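Local coordinates for protein D-alanyl-D-alanine carboxypeptidase (Vibrio cholerae, PDB 5TR7) that probably removes the terminal D-alanine from peptidoglycan precursor peptides, as a penicillin-binding serine carboxypeptidase of the peptidase S11 family, at residues A116-D119 and L120-W124; T230-E233 and N234-K237. All coordinates share one frame; numbering follows the deposited sequence.

In the fold
Neither contact closes a long loop: each joins neighbours a few residues apart, one after the other along the chain. Contact 1, residues 116-124, comes first, on helix 114-127 of the helical part of the fold, with its buried face against helices 37-50 and 100-111. Contact 2, residues 230-237, follows much later, where strand 221-230 of the five-stranded antiparallel sheet gives way to helix 233-251. The two neither nest nor cross. The centres of contact 1 and contact 2 lie about 31 Å apart, on opposite sides of the chain's centre, and their nearest atoms are about 18 Å apart. One thus belongs to the helical part, the other to the sheet and helix 233-251.

Contact 1 of 2, residues A116-D119 and L120-W124; sequences AFVD and LMNAW
Phe117 and Met121 meet one turn apart on the buried face of helix 114-127, a Met-aromatic contact in the helical part of the serine beta-lactamase-like (penicillin-binding protein) domain. Four successive i to i+4 hydrogen bonds set the spacing, from Leu120 N to Ala116 O through Ala123 N to Asp119 O. The 2.9 Å bond from Met121 N to Phe117 O ties together the same two residues whose side chains touch.

With CG anti to the backbone N (chi1 -176°), beside the carbonyl carbon, the Phe117 ring lies alongside the next turn, where it meets Met121. Met121 approaches the ring obliquely: Met121 CG is 3.6 Å from Phe117 CE2, and Met121 SD lies 4.7 Å from the centroid of the Phe117 ring, 67° off the ring normal. An unbranched, flexible thioether suits this place, since Met121 also packs on Thr37 and Thr41 of helix 37-50, with the predicted catalytic Lys38 about 8 Å away, side chain to side chain. Phe117, large and wholly apolar, packs against Val44 of that helix and against Ala107 and Val110 of helix 100-111.

Val118 uses its CG2 branch against Met121, Val118 CG2 lying 4.1 Å from Met121 SD, and its CG1 branch against Asn122. Leu120 carries the apolar surface on to Val110, whereas Asp119, with its charge, belongs on the exposed side of the helix.

Asn122 lies alongside Val118, the two side chains pointing the same way. Its polar end is held by the neighbouring loop, where Asn122 OD1 accepts a hydrogen bond from Phe135 N, while Asn122 ND2 passes 3.6 Å from the methyl carbon Val118 CG1.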
loop_
_atom_site.group_PDB
_atom_site.type_symbol
_atom_site.label_atom_id
_atom_site.label_comp_id
_atom_site.label_asym_id
_atom_site.label_seq_id
_atom_site.Cartn_x
_atom_site.Cartn_y
_atom_site.Cartn_z
ATOM N N ALA A 116 17.205 -6.919 7.173
ATOM C CA ALA A 116 17.237 -7.922 6.115
ATOM C C ALA A 116 15.938 -7.876 5.364
ATOM O O ALA A 116 15.912 -8.011 4.156
ATOM C CB ALA A 116 17.490 -9.298 6.696
ATOM N N PHE A 117 14.828 -7.622 6.045
ATOM C CA PHE A 117 13.508 -7.546 5.330
ATOM C C PHE A 117 13.574 -6.420 4.325
ATOM O O PHE A 117 13.152 -6.581 3.181
ATOM C CB PHE A 117 12.332 -7.398 6.265
ATOM C CG PHE A 117 10.994 -7.414 5.578
ATOM C CD1 PHE A 117 10.387 -8.600 5.259
ATOM C CD2 PHE A 117 10.353 -6.223 5.231
ATOM C CE1 PHE A 117 9.120 -8.616 4.628
ATOM C CE2 PHE A 117 9.143 -6.227 4.579
ATOM C CZ PHE A 117 8.495 -7.432 4.319
ATOM N N VAL A 118 14.199 -5.325 4.724
ATOM C CA VAL A 118 14.401 -4.166 3.832
ATOM C C VAL A 118 15.269 -4.573 2.607
ATOM O O VAL A 118 15.025 -4.136 1.491
ATOM C CB VAL A 118 14.949 -2.948 4.579
ATOM C CG1 VAL A 118 15.209 -1.840 3.615
ATOM C CG2 VAL A 118 13.963 -2.441 5.613
ATOM N N ASP A 119 16.263 -5.414 2.815
ATOM C CA ASP A 119 17.054 -5.931 1.661
ATOM C C ASP A 119 16.101 -6.623 0.685
ATOM O O ASP A 119 16.117 -6.356 -0.508
ATOM C CB ASP A 119 18.155 -6.938 2.111
ATOM C CG ASP A 119 19.260 -6.292 2.939
ATOM O OD1 ASP A 119 19.330 -5.049 2.932
ATOM O OD2 ASP A 119 20.126 -7.006 3.533
ATOM N N LEU A 120 15.244 -7.515 1.161
ATOM C CA LEU A 120 14.292 -8.143 0.228
ATOM C C LEU A 120 13.374 -7.081 -0.435
ATOM O O LEU A 120 13.095 -7.180 -1.643
ATOM C CB LEU A 120 13.358 -9.119 0.904
ATOM C CG LEU A 120 14.033 -10.274 1.634
ATOM C CD1 LEU A 120 12.901 -10.997 2.352
ATOM C CD2 LEU A 120 14.833 -11.186 0.702
ATOM N N MET A 121 12.925 -6.070 0.326
ATOM C CA MET A 121 12.075 -5.052 -0.257
ATOM C C MET A 121 12.733 -4.391 -1.448
ATOM O O MET A 121 12.125 -4.284 -2.495
ATOM C CB MET A 121 11.663 -3.950 0.740
ATOM C CG MET A 121 10.846 -4.381 1.950
ATOM S SD MET A 121 10.680 -3.107 3.236
ATOM C CE MET A 121 9.468 -2.023 2.518
ATOM N N ASN A 122 13.965 -3.938 -1.311
ATOM C CA ASN A 122 14.677 -3.286 -2.426
ATOM C C ASN A 122 15.030 -4.235 -3.531
ATOM O O ASN A 122 15.131 -3.811 -4.688
ATOM C CB ASN A 122 15.949 -2.555 -1.932
ATOM C CG ASN A 122 15.608 -1.373 -1.009
ATOM O OD1 ASN A 122 14.758 -0.513 -1.342
ATOM N ND2 ASN A 122 16.221 -1.347 0.185
ATOM N N ALA A 123 15.300 -5.491 -3.229
ATOM C CA ALA A 123 15.603 -6.435 -4.325
ATOM C C ALA A 123 14.308 -6.619 -5.134
ATOM O O ALA A 123 14.315 -6.590 -6.365
ATOM C CB ALA A 123 16.097 -7.773 -3.805
ATOM N N TRP A 124 13.168 -6.736 -4.458
ATOM C CA TRP A 124 11.913 -6.845 -5.234
ATOM C C TRP A 124 11.584 -5.575 -6.007
ATOM O O TRP A 124 11.150 -5.638 -7.167
ATOM C CB TRP A 124 10.730 -7.254 -4.404
ATOM C CG TRP A 124 10.670 -8.733 -4.145
ATOM C CD1 TRP A 124 10.976 -9.368 -2.982
ATOM C CD2 TRP A 124 10.282 -9.762 -5.074
ATOM N NE1 TRP A 124 10.830 -10.706 -3.135
ATOM C CE2 TRP A 124 10.341 -10.976 -4.387
ATOM C CE3 TRP A 124 9.876 -9.770 -6.420
ATOM C CZ2 TRP A 124 10.047 -12.216 -5.009
ATOM C CZ3 TRP A 124 9.557 -11.007 -7.026
ATOM C CH2 TRP A 124 9.649 -12.189 -6.311
#

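Contact 2 of 2, residues T230-E233 and N234-K237. With NO2 (nitrite ion), chain F.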
loop_
_atom_site.group_PDB
_atom_site.type_symbol
_atom_site.label_atom_id
_atom_site.label_comp_id
_atom_site.label_asym_id
_atom_site.label_seq_id
_atom_site.Cartn_x
_atom_site.Cartn_y
_atom_site.Cartn_z
ATOM N N THR A 230 -2.897 15.388 -1.860
ATOM C CA THR A 230 -4.210 16.081 -1.893
ATOM C C THR A 230 -4.400 16.768 -0.554
ATOM O O THR A 230 -3.815 16.401 0.463
ATOM C CB THR A 230 -5.406 15.156 -2.114
ATOM O OG1 THR A 230 -5.397 14.108 -1.153
ATOM C CG2 THR A 230 -5.301 14.535 -3.511
ATOM N N ASP A 231 -5.202 17.806 -0.543
ATOM C CA ASP A 231 -5.420 18.562 0.674
ATOM C C ASP A 231 -6.249 17.940 1.805
ATOM O O ASP A 231 -6.121 18.401 2.902
ATOM C CB ASP A 231 -5.912 19.965 0.285
ATOM C CG ASP A 231 -4.777 20.819 -0.379
ATOM O OD1 ASP A 231 -3.589 20.432 -0.330
ATOM O OD2 ASP A 231 -5.068 21.916 -0.897
ATOM N N ASN A 232 -7.071 16.934 1.564
ATOM C CA ASN A 232 -7.886 16.341 2.640
ATOM C C ASN A 232 -8.444 15.063 2.147
ATOM O O ASN A 232 -8.325 14.774 0.958
ATOM C CB ASN A 232 -9.025 17.283 3.051
ATOM C CG ASN A 232 -9.825 17.735 1.872
ATOM O OD1 ASN A 232 -10.559 16.954 1.255
ATOM N ND2 ASN A 232 -9.671 18.991 1.516
ATOM N N GLU A 233 -9.013 14.284 3.055
ATOM C CA GLU A 233 -9.550 12.974 2.713
ATOM C C GLU A 233 -10.619 13.028 1.625
ATOM O O GLU A 233 -10.623 12.164 0.766
ATOM C CB GLU A 233 -9.990 12.191 3.936
ATOM C CG GLU A 233 -8.768 11.673 4.687
ATOM C CD GLU A 233 -9.115 10.719 5.780
ATOM O OE1 GLU A 233 -9.520 11.209 6.847
ATOM O OE2 GLU A 233 -8.926 9.476 5.593
ATOM N N ASN A 234 -11.460 14.064 1.605
ATOM C CA ASN A 234 -12.488 14.157 0.565
ATOM C C ASN A 234 -11.927 14.343 -0.820
ATOM O O ASN A 234 -12.359 13.647 -1.742
ATOM C CB ASN A 234 -13.490 15.210 0.926
ATOM C CG ASN A 234 -14.305 14.783 2.133
ATOM O OD1 ASN A 234 -14.500 13.553 2.379
ATOM N ND2 ASN A 234 -14.797 15.755 2.893
ATOM N N ALA A 235 -10.893 15.186 -0.918
ATOM C CA ALA A 235 -10.229 15.406 -2.152
ATOM C C ALA A 235 -9.515 14.107 -2.573
ATOM O O ALA A 235 -9.572 13.729 -3.735
ATOM C CB ALA A 235 -9.230 16.559 -2.011
ATOM N N ARG A 236 -8.841 13.427 -1.661
ATOM C CA ARG A 236 -8.183 12.160 -2.024
ATOM C C ARG A 236 -9.208 11.199 -2.774
ATOM O O ARG A 236 -8.935 10.667 -3.856
ATOM C CB ARG A 236 -7.656 11.512 -0.760
ATOM C CG ARG A 236 -7.208 10.099 -0.943
ATOM C CD ARG A 236 -6.340 9.644 0.177
ATOM N NE ARG A 236 -6.986 9.482 1.490
ATOM C CZ ARG A 236 -6.263 9.207 2.580
ATOM N NH1 ARG A 236 -4.930 9.121 2.499
ATOM N NH2 ARG A 236 -6.808 9.024 3.763
ATOM N N LYS A 237 -10.413 11.094 -2.249
ATOM C CA LYS A 237 -11.411 10.263 -2.907
ATOM C C LYS A 237 -11.871 10.864 -4.224
ATOM O O LYS A 237 -11.832 10.189 -5.244
ATOM C CB LYS A 237 -12.635 10.042 -2.042
ATOM C CG LYS A 237 -12.449 9.006 -0.955
ATOM C CD LYS A 237 -13.758 8.660 -0.226
ATOM C CE LYS A 237 -14.124 9.663 0.861
ATOM N NZ LYS A 237 -15.318 9.154 1.601
HETATM N N NO2 F . -9.931 8.081 1.369
HETATM O O1 NO2 F . -11.072 7.750 1.617
HETATM O O2 NO2 F . -9.482 9.080 2.216
#
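Glu233 and Arg236 run side by side from the first turn of helix 233-251, pointing the same way, with their carboxylate and guanidinium planes turned 78° apart. Glu233 OE2 meets the guanidinium at its edge, in plane, and forms a salt bridge with Arg236 NH2 at 2.8 Å; the hydrogen bond within it is bent and weak. The same oxygen also pairs with Arg186.

That guanidinium edge also meets the nitrite ion: Arg236 NE donates to nitrite O2 at 2.6 Å, and Arg236 NH2, shared with Glu233, adds a weak bond. Lys237 flanks the anion with its aliphatic chain, Lys237 CG 3.2 Å from nitrite O1, and Gly188 N gives a further hydrogen bond. The long, planar arginine can thus serve carboxylate and anion together, while Arg236 NH1 reaches Asn211 O on strand 209-218.

Thr230, at the strand end, crosses Arg236 at about a right angle; its hydroxyl is hydrogen-bonded to Tyr210 O.

Asn232 has a short side chain whose amide oxygen can fold back over the helix start: Asn232 OD1 accepts from Ala235 N at 2.8 Å, the donor tilted 32° from the amide plane. This is an asparagine N-cap, opening a helix whose first turn lines the site of a nitrite probably left from crystallisation; the Arg236 side chain is about 8 Å from that of Ser35, the predicted nucleophile.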